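Long-range contacts in TetR family Transcriptional regulator (Streptococcus agalactiae 2603V/R, PDB 3KKC), which probably binds DNA as a transcriptional regulator of the TetR family: residues A16-L24 and I33-V44; I98-D106 and I149-H157. All blocks are in the same frame, centred on the assembly; numbering follows the deposited sequence.

Interaction 1. Residues A16-L24 and I33-V44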
ATOM      1  N   ALA A  16     -23.061   8.816  22.345  1.00 75.33           N
ATOM      2  CA  ALA A  16     -22.280   7.860  23.142  1.00 80.05           C
ATOM      3  C   ALA A  16     -21.737   6.728  22.279  1.00 91.61           C
ATOM      4  O   ALA A  16     -20.578   6.326  22.416  1.00 96.09           O
ATOM      5  CB  ALA A  16     -23.083   7.298  24.291  1.00 65.65           C
ATOM      6  N   ILE A  17     -22.592   6.216  21.401  1.00 91.71           N
ATOM      7  CA  ILE A  17     -22.211   5.180  20.452  1.00 93.04           C
ATOM      8  C   ILE A  17     -21.126   5.712  19.508  1.00 96.43           C
ATOM      9  O   ILE A  17     -20.042   5.127  19.385  1.00 96.48           O
ATOM     10  CB  ILE A  17     -23.443   4.730  19.640  1.00 88.19           C
ATOM     11  CG1 ILE A  17     -24.553   4.271  20.596  1.00 81.87           C
ATOM     12  CG2 ILE A  17     -23.063   3.665  18.593  1.00 86.33           C
ATOM     13  CD1 ILE A  17     -25.907   4.198  19.940  1.00 82.78           C
ATOM     14  N   TYR A  18     -21.423   6.833  18.856  1.00 94.11           N
ATOM     15  CA  TYR A  18     -20.466   7.498  17.991  1.00 89.54           C
ATOM     16  C   TYR A  18     -19.110   7.534  18.682  1.00 91.31           C
ATOM     17  O   TYR A  18     -18.144   6.984  18.171  1.00 93.39           O
ATOM     18  CB  TYR A  18     -20.952   8.911  17.681  1.00 88.25           C
ATOM     19  CG  TYR A  18     -20.237   9.621  16.545  1.00 91.82           C
ATOM     20  CD1 TYR A  18     -20.735   9.556  15.242  1.00 93.68           C
ATOM     21  CD2 TYR A  18     -19.088  10.379  16.775  1.00 92.21           C
ATOM     22  CE1 TYR A  18     -20.114  10.197  14.202  1.00 93.82           C
ATOM     23  CE2 TYR A  18     -18.448  11.033  15.726  1.00 96.51           C
ATOM     24  CZ  TYR A  18     -18.969  10.933  14.434  1.00 97.83           C
ATOM     25  OH  TYR A  18     -18.360  11.577  13.371  1.00 99.88           O
ATOM     26  N   ASN A  19     -19.040   8.156  19.858  1.00 91.11           N
ATOM     27  CA  ASN A  19     -17.753   8.322  20.545  1.00 90.02           C
ATOM     28  C   ASN A  19     -17.109   6.972  20.900  1.00 87.03           C
ATOM     29  O   ASN A  19     -15.885   6.822  20.823  1.00 89.52           O
ATOM     30  CB  ASN A  19     -17.849   9.256  21.783  1.00 64.39           C
ATOM     31  CG  ASN A  19     -18.091  10.747  21.416  1.00 75.71           C
ATOM     32  OD1 ASN A  19     -17.822  11.211  20.290  1.00 74.30           O
ATOM     33  ND2 ASN A  19     -18.599  11.498  22.389  1.00 74.38           N
ATOM     34  N   ALA A  20     -17.932   5.991  21.256  1.00 83.07           N
ATOM     35  CA  ALA A  20     -17.441   4.633  21.548  1.00 78.13           C
ATOM     36  C   ALA A  20     -16.755   3.999  20.339  1.00 79.95           C
ATOM     37  O   ALA A  20     -15.694   3.381  20.447  1.00 83.50           O
ATOM     38  CB  ALA A  20     -18.571   3.747  22.030  1.00 67.02           C
ATOM     39  N   PHE A  21     -17.380   4.160  19.184  1.00 76.71           N
ATOM     40  CA  PHE A  21     -16.852   3.640  17.934  1.00 75.15           C
ATOM     41  C   PHE A  21     -15.472   4.238  17.627  1.00 79.50           C
ATOM     42  O   PHE A  21     -14.562   3.537  17.216  1.00 80.28           O
ATOM     43  CB  PHE A  21     -17.850   3.963  16.823  1.00 73.19           C
ATOM     44  CG  PHE A  21     -17.446   3.475  15.467  1.00 79.28           C
ATOM     45  CD1 PHE A  21     -17.281   2.111  15.225  1.00 77.00           C
ATOM     46  CD2 PHE A  21     -17.297   4.363  14.424  1.00 66.90           C
ATOM     47  CE1 PHE A  21     -16.934   1.668  13.990  1.00 79.99           C
ATOM     48  CE2 PHE A  21     -16.955   3.915  13.163  1.00 80.75           C
ATOM     49  CZ  PHE A  21     -16.760   2.574  12.944  1.00 82.76           C
ATOM     50  N   ILE A  22     -15.319   5.538  17.859  1.00 86.45           N
ATOM     51  CA  ILE A  22     -14.055   6.223  17.647  1.00 86.06           C
ATOM     52  C   ILE A  22     -12.967   5.744  18.615  1.00 82.01           C
ATOM     53  O   ILE A  22     -11.836   5.488  18.209  1.00 85.14           O
ATOM     54  CB  ILE A  22     -14.244   7.755  17.735  1.00 91.04           C
ATOM     55  CG1 ILE A  22     -15.038   8.252  16.518  1.00 92.47           C
ATOM     56  CG2 ILE A  22     -12.896   8.484  17.814  1.00 90.69           C
ATOM     57  CD1 ILE A  22     -15.225   9.754  16.504  1.00 87.65           C
ATOM     58  N   SER A  23     -13.311   5.611  19.886  1.00 75.91           N
ATOM     59  CA  SER A  23     -12.341   5.241  20.899  1.00 80.59           C
ATOM     60  C   SER A  23     -11.843   3.840  20.636  1.00 91.38           C
ATOM     61  O   SER A  23     -10.698   3.522  20.934  1.00100.06           O
ATOM     62  CB  SER A  23     -12.974   5.353  22.309  1.00 86.01           C
ATOM     63  OG  SER A  23     -12.507   4.357  23.223  1.00 88.78           O
ATOM     64  N   LEU A  24     -12.715   3.002  20.080  1.00 93.47           N
ATOM     65  CA  LEU A  24     -12.382   1.610  19.795  1.00 95.14           C
ATOM     66  C   LEU A  24     -11.577   1.489  18.510  1.00 98.01           C
ATOM     67  O   LEU A  24     -10.901   0.484  18.269  1.00106.14           O
ATOM     68  CB  LEU A  24     -13.656   0.773  19.661  1.00 93.23           C
ATOM     69  CG  LEU A  24     -14.298   0.293  20.956  1.00 90.03           C
ATOM     70  CD1 LEU A  24     -15.723  -0.198  20.699  1.00 89.34           C
ATOM     71  CD2 LEU A  24     -13.419  -0.778  21.604  1.00 88.34           C
ATOM     72  N   ILE A  33     -13.405  -4.882  15.083  1.00 96.81           N
ATOM     73  CA  ILE A  33     -14.394  -4.611  16.155  1.00 98.39           C
ATOM     74  C   ILE A  33     -15.792  -5.167  15.858  1.00 99.97           C
ATOM     75  O   ILE A  33     -16.184  -5.296  14.705  1.00101.08           O
ATOM     76  CB  ILE A  33     -14.570  -3.103  16.510  1.00105.09           C
ATOM     77  CG1 ILE A  33     -15.707  -2.488  15.694  1.00102.26           C
ATOM     78  CG2 ILE A  33     -13.260  -2.320  16.396  1.00107.33           C
ATOM     79  CD1 ILE A  33     -15.779  -1.005  15.818  1.00103.57           C
ATOM     80  N   THR A  34     -16.544  -5.462  16.914  1.00102.87           N
ATOM     81  CA  THR A  34     -17.894  -6.018  16.787  1.00111.56           C
ATOM     82  C   THR A  34     -18.913  -5.203  17.583  1.00111.00           C
ATOM     83  O   THR A  34     -18.587  -4.673  18.636  1.00108.07           O
ATOM     84  CB  THR A  34     -17.953  -7.467  17.315  1.00116.85           C
ATOM     85  OG1 THR A  34     -17.353  -7.521  18.620  1.00117.13           O
ATOM     86  CG2 THR A  34     -17.224  -8.423  16.376  1.00118.47           C
ATOM     87  N   VAL A  35     -20.150  -5.132  17.090  1.00114.28           N
ATOM     88  CA  VAL A  35     -21.205  -4.336  17.731  1.00112.14           C
ATOM     89  C   VAL A  35     -21.279  -4.473  19.261  1.00107.39           C
ATOM     90  O   VAL A  35     -21.639  -3.522  19.955  1.00 99.80           O
ATOM     91  CB  VAL A  35     -22.600  -4.621  17.120  1.00112.97           C
ATOM     92  CG1 VAL A  35     -23.688  -4.009  17.984  1.00108.87           C
ATOM     93  CG2 VAL A  35     -22.681  -4.070  15.708  1.00110.07           C
ATOM     94  N   GLN A  36     -20.930  -5.643  19.784  1.00111.11           N
ATOM     95  CA  GLN A  36     -20.935  -5.837  21.229  1.00117.91           C
ATOM     96  C   GLN A  36     -19.826  -5.043  21.905  1.00114.79           C
ATOM     97  O   GLN A  36     -19.982  -4.602  23.050  1.00114.68           O
ATOM     98  CB  GLN A  36     -20.843  -7.318  21.603  1.00128.70           C
ATOM     99  CG  GLN A  36     -22.026  -8.159  21.118  1.00138.13           C
ATOM    100  CD  GLN A  36     -23.365  -7.636  21.611  1.00138.02           C
ATOM    101  OE1 GLN A  36     -24.417  -7.992  21.071  1.00139.91           O
ATOM    102  NE2 GLN A  36     -23.332  -6.785  22.641  1.00133.06           N
ATOM    103  N   ASP A  37     -18.710  -4.867  21.204  1.00112.35           N
ATOM    104  CA  ASP A  37     -17.656  -3.985  21.689  1.00111.46           C
ATOM    105  C   ASP A  37     -18.242  -2.588  21.853  1.00104.47           C
ATOM    106  O   ASP A  37     -18.086  -1.952  22.895  1.00 98.98           O
ATOM    107  CB  ASP A  37     -16.470  -3.920  20.719  1.00115.34           C
ATOM    108  CG  ASP A  37     -15.911  -5.288  20.372  1.00119.83           C
ATOM    109  OD1 ASP A  37     -16.527  -6.299  20.766  1.00123.69           O
ATOM    110  OD2 ASP A  37     -14.861  -5.343  19.687  1.00118.74           O
ATOM    111  N   VAL A  38     -18.936  -2.139  20.811  1.00103.24           N
ATOM    112  CA  VAL A  38     -19.455  -0.788  20.741  1.00100.22           C
ATOM    113  C   VAL A  38     -20.426  -0.480  21.867  1.00107.67           C
ATOM    114  O   VAL A  38     -20.436   0.631  22.396  1.00102.81           O
ATOM    115  CB  VAL A  38     -20.121  -0.520  19.395  1.00 96.35           C
ATOM    116  CG1 VAL A  38     -20.765   0.854  19.405  1.00 98.89           C
ATOM    117  CG2 VAL A  38     -19.084  -0.601  18.296  1.00 94.15           C
ATOM    118  N   ILE A  39     -21.234  -1.465  22.242  1.00115.95           N
ATOM    119  CA  ILE A  39     -22.155  -1.314  23.371  1.00116.37           C
ATOM    120  C   ILE A  39     -21.414  -1.265  24.704  1.00112.77           C
ATOM    121  O   ILE A  39     -21.653  -0.374  25.517  1.00111.46           O
ATOM    122  CB  ILE A  39     -23.143  -2.479  23.410  1.00124.61           C
ATOM    123  CG1 ILE A  39     -23.935  -2.539  22.101  1.00123.99           C
ATOM    124  CG2 ILE A  39     -24.044  -2.401  24.666  1.00125.17           C
ATOM    125  CD1 ILE A  39     -24.296  -3.954  21.688  1.00123.98           C
ATOM    126  N   GLY A  40     -20.523  -2.234  24.911  1.00114.01           N
ATOM    127  CA  GLY A  40     -19.742  -2.362  26.131  1.00114.12           C
ATOM    128  C   GLY A  40     -19.125  -1.062  26.599  1.00116.26           C
ATOM    129  O   GLY A  40     -18.776  -0.913  27.775  1.00118.04           O
ATOM    130  N   LEU A  41     -18.987  -0.116  25.675  1.00112.78           N
ATOM    131  CA  LEU A  41     -18.573   1.231  26.033  1.00111.15           C
ATOM    132  C   LEU A  41     -19.760   2.184  26.103  1.00112.33           C
ATOM    133  O   LEU A  41     -19.910   2.916  27.079  1.00113.66           O
ATOM    134  CB  LEU A  41     -17.536   1.773  25.051  1.00112.30           C
ATOM    135  CG  LEU A  41     -16.131   1.195  25.166  1.00113.81           C
ATOM    136  CD1 LEU A  41     -15.181   2.004  24.281  1.00111.82           C
ATOM    137  CD2 LEU A  41     -15.681   1.205  26.621  1.00111.06           C
ATOM    138  N   ALA A  42     -20.603   2.180  25.072  1.00113.09           N
ATOM    139  CA  ALA A  42     -21.738   3.104  25.008  1.00114.23           C
ATOM    140  C   ALA A  42     -22.721   2.923  26.176  1.00123.51           C
ATOM    141  O   ALA A  42     -23.410   3.873  26.582  1.00121.10           O
ATOM    142  CB  ALA A  42     -22.461   2.974  23.669  1.00110.54           C
ATOM    143  N   ASN A  43     -22.780   1.701  26.707  1.00128.82           N
ATOM    144  CA  ASN A  43     -23.665   1.401  27.817  1.00131.09           C
ATOM    145  C   ASN A  43     -25.105   1.447  27.370  1.00136.48           C
ATOM    146  O   ASN A  43     -26.021   1.523  28.190  1.00137.85           O
ATOM    147  CB  ASN A  43     -23.449   2.391  28.950  1.00127.31           C
ATOM    148  CG  ASN A  43     -22.109   2.220  29.610  1.00126.11           C
ATOM    149  OD1 ASN A  43     -21.726   1.100  29.969  1.00127.36           O
ATOM    150  ND2 ASN A  43     -21.379   3.329  29.782  1.00119.65           N
ATOM    151  N   VAL A  44     -25.300   1.406  26.059  1.00138.79           N
ATOM    152  CA  VAL A  44     -26.640   1.342  25.505  1.00142.19           C
ATOM    153  C   VAL A  44     -26.844  -0.031  24.872  1.00146.95           C
ATOM    154  O   VAL A  44     -25.967  -0.536  24.178  1.00151.66           O
ATOM    155  CB  VAL A  44     -26.887   2.464  24.480  1.00138.65           C
ATOM    156  CG1 VAL A  44     -26.069   2.227  23.224  1.00138.27           C
ATOM    157  CG2 VAL A  44     -28.371   2.570  24.157  1.00139.49           C
TER
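Ile17, Ala20, Phe21 and Leu24 make an apolar helix-to-helix contact with Ile33, Val38, Leu41, Ala42 and Val44 in the N-terminal part of the chain, where the C-terminal part of helix 4-24 packs against the short helix 35-42. The axes approach to 8.5 Å at 116° between their N-to-C directions, and together the segments bury 550 Å². Backbones come nearest at Ile17 and Ala42, whose CA atoms are 5.0 Å apart, consistent with the small side chains of Ala20 and Ala42 there. The methyl of Ala20 lies against the backbone of helix 35-42, its CB 3.6 Å from Val38 O and also touching Leu41 CB. Ile17 splits its branches: CG2, anti to the backbone N, meets Val38 CG1 at 3.7 Å, while CG1 turns to Ala42 CB and to Val44 CG1. Its side chain crosses those of both valines at about a right angle.

Helix 35-42 opens the helix-turn-helix predicted for residues 34-53, so this contact seats the first helix of that motif on the preceding helix, as in TetR-type DNA-binding domains. Phe49 and Tyr53, further along the motif, also touch Ile17.

At the other end, Ile33 CD1 abuts the edge of the Phe21 ring, 3.4 Å from CE1 and near the ring plane; Leu59 and Leu63 of helix 57-71 pack on the same phenyl group. Leu24 and Leu41 meet tip to tip, CG to CD1 at 3.8 Å, and Leu24 CD1 rests on the backbone of Asp37. The Asp37 carboxylate itself is engaged within its own segment: Thr34 OG1 donates to OD1 over 2.6 Å, reaching it from above the carboxylate plane, 59° out.

Interaction 2. Residues I98-D106 and I149-H157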
ATOM      1  N   ILE A  98      -8.391   9.141  13.034  1.00 69.44           N
ATOM      2  CA  ILE A  98      -8.216   9.267  11.597  1.00 71.03           C
ATOM      3  C   ILE A  98      -6.885   8.655  11.145  1.00 73.16           C
ATOM      4  O   ILE A  98      -6.813   8.040  10.092  1.00 74.74           O
ATOM      5  CB  ILE A  98      -8.368  10.714  11.104  1.00 70.32           C
ATOM      6  CG1 ILE A  98      -8.602  10.726   9.603  1.00 69.89           C
ATOM      7  CG2 ILE A  98      -7.149  11.575  11.480  1.00 67.92           C
ATOM      8  CD1 ILE A  98      -9.182  12.005   9.119  1.00 69.55           C
ATOM      9  N   ALA A  99      -5.854   8.809  11.972  1.00 71.89           N
ATOM     10  CA  ALA A  99      -4.550   8.202  11.743  1.00 65.31           C
ATOM     11  C   ALA A  99      -4.658   6.690  11.789  1.00 76.31           C
ATOM     12  O   ALA A  99      -4.140   5.978  10.934  1.00 83.32           O
ATOM     13  CB  ALA A  99      -3.575   8.656  12.801  1.00 56.20           C
ATOM     14  N   THR A 100      -5.317   6.198  12.820  1.00 79.09           N
ATOM     15  CA  THR A 100      -5.410   4.775  13.017  1.00 77.52           C
ATOM     16  C   THR A 100      -6.271   4.188  11.915  1.00 79.16           C
ATOM     17  O   THR A 100      -6.121   3.032  11.549  1.00 79.65           O
ATOM     18  CB  THR A 100      -5.988   4.474  14.400  1.00 75.52           C
ATOM     19  OG1 THR A 100      -5.233   5.208  15.371  1.00 70.66           O
ATOM     20  CG2 THR A 100      -5.921   2.949  14.724  1.00 68.51           C
ATOM     21  N   LEU A 101      -7.174   4.995  11.376  1.00 82.75           N
ATOM     22  CA  LEU A 101      -8.060   4.511  10.328  1.00 83.78           C
ATOM     23  C   LEU A 101      -7.238   4.243   9.072  1.00 78.94           C
ATOM     24  O   LEU A 101      -7.435   3.235   8.400  1.00 75.78           O
ATOM     25  CB  LEU A 101      -9.168   5.533  10.057  1.00 87.00           C
ATOM     26  CG  LEU A 101     -10.590   4.997   9.874  1.00 88.81           C
ATOM     27  CD1 LEU A 101     -10.775   3.638  10.534  1.00 86.33           C
ATOM     28  CD2 LEU A 101     -11.591   5.997  10.420  1.00 90.52           C
ATOM     29  N   LEU A 102      -6.294   5.142   8.795  1.00 77.98           N
ATOM     30  CA  LEU A 102      -5.438   5.084   7.613  1.00 75.12           C
ATOM     31  C   LEU A 102      -4.358   4.018   7.722  1.00 77.51           C
ATOM     32  O   LEU A 102      -4.042   3.339   6.744  1.00 76.64           O
ATOM     33  CB  LEU A 102      -4.755   6.432   7.394  1.00 69.82           C
ATOM     34  CG  LEU A 102      -3.831   6.471   6.173  1.00 65.81           C
ATOM     35  CD1 LEU A 102      -4.658   6.494   4.892  1.00 64.88           C
ATOM     36  CD2 LEU A 102      -2.876   7.662   6.210  1.00 63.69           C
ATOM     37  N   LEU A 103      -3.780   3.905   8.912  1.00 77.54           N
ATOM     38  CA  LEU A 103      -2.715   2.945   9.188  1.00 79.15           C
ATOM     39  C   LEU A 103      -3.245   1.506   9.305  1.00 82.76           C
ATOM     40  O   LEU A 103      -2.484   0.536   9.257  1.00 83.17           O
ATOM     41  CB  LEU A 103      -2.011   3.330  10.493  1.00 77.00           C
ATOM     42  CG  LEU A 103      -0.672   4.071  10.483  1.00 72.26           C
ATOM     43  CD1 LEU A 103      -0.599   5.029   9.314  1.00 72.13           C
ATOM     44  CD2 LEU A 103      -0.452   4.773  11.823  1.00 70.19           C
ATOM     45  N   SER A 104      -4.553   1.382   9.490  1.00 80.05           N
ATOM     46  CA  SER A 104      -5.176   0.092   9.680  1.00 77.74           C
ATOM     47  C   SER A 104      -5.307  -0.591   8.318  1.00 81.32           C
ATOM     48  O   SER A 104      -5.583  -1.800   8.233  1.00 83.89           O
ATOM     49  CB  SER A 104      -6.560   0.275  10.300  1.00 72.81           C
ATOM     50  OG  SER A 104      -7.473   0.772   9.332  1.00 69.58           O
ATOM     51  N   ASP A 105      -5.123   0.190   7.257  1.00 77.21           N
ATOM     52  CA  ASP A 105      -5.303  -0.320   5.905  1.00 87.14           C
ATOM     53  C   ASP A 105      -6.750  -0.635   5.549  1.00 91.35           C
ATOM     54  O   ASP A 105      -6.992  -1.265   4.515  1.00 96.01           O
ATOM     55  CB  ASP A 105      -4.478  -1.599   5.687  1.00 94.88           C
ATOM     56  CG  ASP A 105      -3.019  -1.319   5.412  1.00101.50           C
ATOM     57  OD1 ASP A 105      -2.705  -0.190   4.964  1.00108.57           O
ATOM     58  OD2 ASP A 105      -2.194  -2.231   5.637  1.00 99.46           O
ATOM     59  N   ASP A 106      -7.712  -0.244   6.381  1.00 88.40           N
ATOM     60  CA  ASP A 106      -9.094  -0.540   6.031  1.00 90.50           C
ATOM     61  C   ASP A 106      -9.347  -0.085   4.607  1.00 94.91           C
ATOM     62  O   ASP A 106      -9.301   1.108   4.319  1.00 95.72           O
ATOM     63  CB  ASP A 106     -10.086   0.137   6.954  1.00 90.17           C
ATOM     64  CG  ASP A 106     -11.522  -0.140   6.545  1.00 95.56           C
ATOM     65  OD1 ASP A 106     -12.086  -1.166   6.982  1.00 98.63           O
ATOM     66  OD2 ASP A 106     -12.087   0.654   5.767  1.00 96.53           O
ATOM     67  N   ILE A 149      -0.032  10.214  -0.006  1.00 67.34           N
ATOM     68  CA  ILE A 149      -0.537   9.213   0.937  1.00 71.97           C
ATOM     69  C   ILE A 149       0.587   8.450   1.614  1.00 74.62           C
ATOM     70  O   ILE A 149       0.567   8.257   2.832  1.00 77.84           O
ATOM     71  CB  ILE A 149      -1.508   8.198   0.303  1.00 77.80           C
ATOM     72  CG1 ILE A 149      -2.657   8.915  -0.402  1.00 83.18           C
ATOM     73  CG2 ILE A 149      -2.115   7.329   1.375  1.00 75.55           C
ATOM     74  CD1 ILE A 149      -3.601   7.987  -1.086  1.00 81.61           C
ATOM     75  N   GLU A 150       1.584   8.040   0.842  1.00 73.44           N
ATOM     76  CA  GLU A 150       2.697   7.288   1.412  1.00 72.61           C
ATOM     77  C   GLU A 150       3.635   8.124   2.289  1.00 68.02           C
ATOM     78  O   GLU A 150       4.085   7.659   3.335  1.00 69.62           O
ATOM     79  CB  GLU A 150       3.473   6.541   0.326  1.00 77.38           C
ATOM     80  CG  GLU A 150       3.564   5.043   0.573  1.00 81.27           C
ATOM     81  CD  GLU A 150       2.216   4.352   0.474  1.00 84.84           C
ATOM     82  OE1 GLU A 150       1.472   4.600  -0.504  1.00 84.89           O
ATOM     83  OE2 GLU A 150       1.901   3.553   1.377  1.00 86.24           O
ATOM     84  N   THR A 151       3.939   9.354   1.897  1.00 68.01           N
ATOM     85  CA  THR A 151       4.726  10.186   2.802  1.00 69.72           C
ATOM     86  C   THR A 151       4.017  10.197   4.153  1.00 70.20           C
ATOM     87  O   THR A 151       4.622   9.898   5.189  1.00 71.89           O
ATOM     88  CB  THR A 151       4.913  11.627   2.284  1.00 70.43           C
ATOM     89  OG1 THR A 151       5.827  11.617   1.188  1.00 72.45           O
ATOM     90  CG2 THR A 151       5.468  12.553   3.389  1.00 69.53           C
ATOM     91  N   LEU A 152       2.720  10.509   4.105  1.00 67.63           N
ATOM     92  CA  LEU A 152       1.836  10.606   5.269  1.00 64.85           C
ATOM     93  C   LEU A 152       1.848   9.356   6.172  1.00 66.43           C
ATOM     94  O   LEU A 152       2.144   9.462   7.362  1.00 65.15           O
ATOM     95  CB  LEU A 152       0.426  10.927   4.782  1.00 61.66           C
ATOM     96  CG  LEU A 152      -0.681  10.800   5.807  1.00 69.29           C
ATOM     97  CD1 LEU A 152      -0.257  11.495   7.067  1.00 70.78           C
ATOM     98  CD2 LEU A 152      -1.957  11.405   5.267  1.00 71.75           C
ATOM     99  N   LYS A 153       1.564   8.179   5.610  1.00 63.81           N
ATOM    100  CA  LYS A 153       1.640   6.934   6.389  1.00 66.46           C
ATOM    101  C   LYS A 153       2.985   6.785   7.075  1.00 66.20           C
ATOM    102  O   LYS A 153       3.062   6.398   8.233  1.00 70.70           O
ATOM    103  CB  LYS A 153       1.392   5.684   5.521  1.00 64.98           C
ATOM    104  CG  LYS A 153      -0.063   5.367   5.247  1.00 66.16           C
ATOM    105  CD  LYS A 153      -0.197   4.557   3.970  1.00 76.55           C
ATOM    106  CE  LYS A 153      -0.719   3.135   4.228  1.00 85.80           C
ATOM    107  NZ  LYS A 153       0.137   2.108   3.556  1.00 89.09           N
ATOM    108  N   TRP A 154       4.054   7.057   6.341  1.00 62.11           N
ATOM    109  CA  TRP A 154       5.394   6.833   6.868  1.00 59.82           C
ATOM    110  C   TRP A 154       5.612   7.729   8.113  1.00 66.14           C
ATOM    111  O   TRP A 154       6.135   7.291   9.149  1.00 63.79           O
ATOM    112  CB  TRP A 154       6.442   7.073   5.758  1.00 52.48           C
ATOM    113  CG  TRP A 154       7.808   7.299   6.289  1.00 55.67           C
ATOM    114  CD1 TRP A 154       8.737   6.346   6.586  1.00 53.34           C
ATOM    115  CD2 TRP A 154       8.402   8.572   6.640  1.00 52.82           C
ATOM    116  NE1 TRP A 154       9.880   6.945   7.095  1.00 59.60           N
ATOM    117  CE2 TRP A 154       9.699   8.306   7.141  1.00 57.80           C
ATOM    118  CE3 TRP A 154       7.964   9.897   6.579  1.00 56.31           C
ATOM    119  CZ2 TRP A 154      10.580   9.339   7.582  1.00 58.91           C
ATOM    120  CZ3 TRP A 154       8.852  10.946   7.030  1.00 57.73           C
ATOM    121  CH2 TRP A 154      10.137  10.642   7.519  1.00 53.83           C
ATOM    122  N   TRP A 155       5.175   8.979   7.990  1.00 65.77           N
ATOM    123  CA  TRP A 155       5.312   9.986   9.032  1.00 71.18           C
ATOM    124  C   TRP A 155       4.546   9.561  10.294  1.00 73.77           C
ATOM    125  O   TRP A 155       5.039   9.699  11.414  1.00 74.02           O
ATOM    126  CB  TRP A 155       4.790  11.317   8.477  1.00 71.11           C
ATOM    127  CG  TRP A 155       4.782  12.492   9.423  1.00 75.07           C
ATOM    128  CD1 TRP A 155       5.843  13.003  10.117  1.00 72.82           C
ATOM    129  CD2 TRP A 155       3.659  13.333   9.732  1.00 73.47           C
ATOM    130  NE1 TRP A 155       5.442  14.086  10.849  1.00 75.06           N
ATOM    131  CE2 TRP A 155       4.109  14.313  10.629  1.00 73.88           C
ATOM    132  CE3 TRP A 155       2.313  13.343   9.337  1.00 71.96           C
ATOM    133  CZ2 TRP A 155       3.265  15.303  11.140  1.00 74.28           C
ATOM    134  CZ3 TRP A 155       1.478  14.325   9.842  1.00 74.25           C
ATOM    135  CH2 TRP A 155       1.957  15.291  10.735  1.00 74.54           C
ATOM    136  N   LEU A 156       3.352   9.016  10.100  1.00 70.81           N
ATOM    137  CA  LEU A 156       2.532   8.553  11.214  1.00 69.03           C
ATOM    138  C   LEU A 156       3.131   7.333  11.952  1.00 79.41           C
ATOM    139  O   LEU A 156       2.876   7.145  13.149  1.00 87.09           O
ATOM    140  CB  LEU A 156       1.090   8.283  10.740  1.00 58.76           C
ATOM    141  CG  LEU A 156       0.314   9.523  10.257  1.00 57.99           C
ATOM    142  CD1 LEU A 156      -0.960   9.167   9.522  1.00 59.95           C
ATOM    143  CD2 LEU A 156      -0.026  10.473  11.407  1.00 58.29           C
ATOM    144  N   HIS A 157       3.914   6.508  11.252  1.00 79.23           N
ATOM    145  CA  HIS A 157       4.578   5.368  11.899  1.00 84.02           C
ATOM    146  C   HIS A 157       5.793   5.855  12.659  1.00 82.50           C
ATOM    147  O   HIS A 157       6.394   5.109  13.427  1.00 82.38           O
ATOM    148  CB  HIS A 157       5.084   4.336  10.889  1.00 91.86           C
ATOM    149  CG  HIS A 157       4.013   3.516  10.245  1.00 98.73           C
ATOM    150  ND1 HIS A 157       3.592   3.731   8.949  1.00 99.75           N
ATOM    151  CD2 HIS A 157       3.305   2.456  10.703  1.00103.09           C
ATOM    152  CE1 HIS A 157       2.656   2.850   8.643  1.00101.41           C
ATOM    153  NE2 HIS A 157       2.464   2.064   9.689  1.00103.46           N
TER
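Helix 98-103 and the C-terminal part of helix 137-157 cross with their axes 10.4 Å apart and their N-to-C directions at 114°, bringing the CA atoms of Leu103 and Lys153 to 6.5 Å. Leu102 starts toward the partner helix, and with CG anti to the backbone N (chi1 180°) its CD2 touches both Leu152 CG and Lys153 CG, the latter at 3.8 Å, and also meets Leu156 CD1. Leu103 serves two neighbours. Its CD1 packs on Leu156 CB at 3.9 Å, while CG sits over one face of the His157 ring in a CH-pi contact, 4.1 Å from the centroid.

This crossing joins two helices of the TetR C-terminal region; Leu110 of helix 107-129 and Phe91 of helix 80-93 touch Leu102 and Leu156, respectively. Nearby, Glu150 packs on Ser146 and Trp154 on Gln142 of the second subunit.

Lys153 NZ bonds Glu150 OE2 at 3.2 Å in a salt bridge, whereas Asp105 OD1 is a long 3.9 Å from the same NZ. The lysine charge is therefore probably held mainly within its own helix, with a weaker electrostatic pull between segments added to leucine packing.

Overall arrangement
Interactions 1 and 2 follow one another along the chain and share no helix. Interaction 1 belongs to the predicted DNA-binding end and lies about 19 Å from the chain centre; interaction 2, in the C-terminal region, lies about 10 Å from it. Their centres are about 23 Å apart, and their nearest atoms, about 6 Å apart, do not touch. Both are partly buried, with five buried residues each. The closer axes of 16-24 and 33-44 accompany greater burial and almost entirely apolar side-chain pairing, with Ala20 and Ala42 at the close approach. Between 98-106 and 149-157 the wider spacing is filled by leucines, with an imidazole face and a lysine-centred charge network beside them.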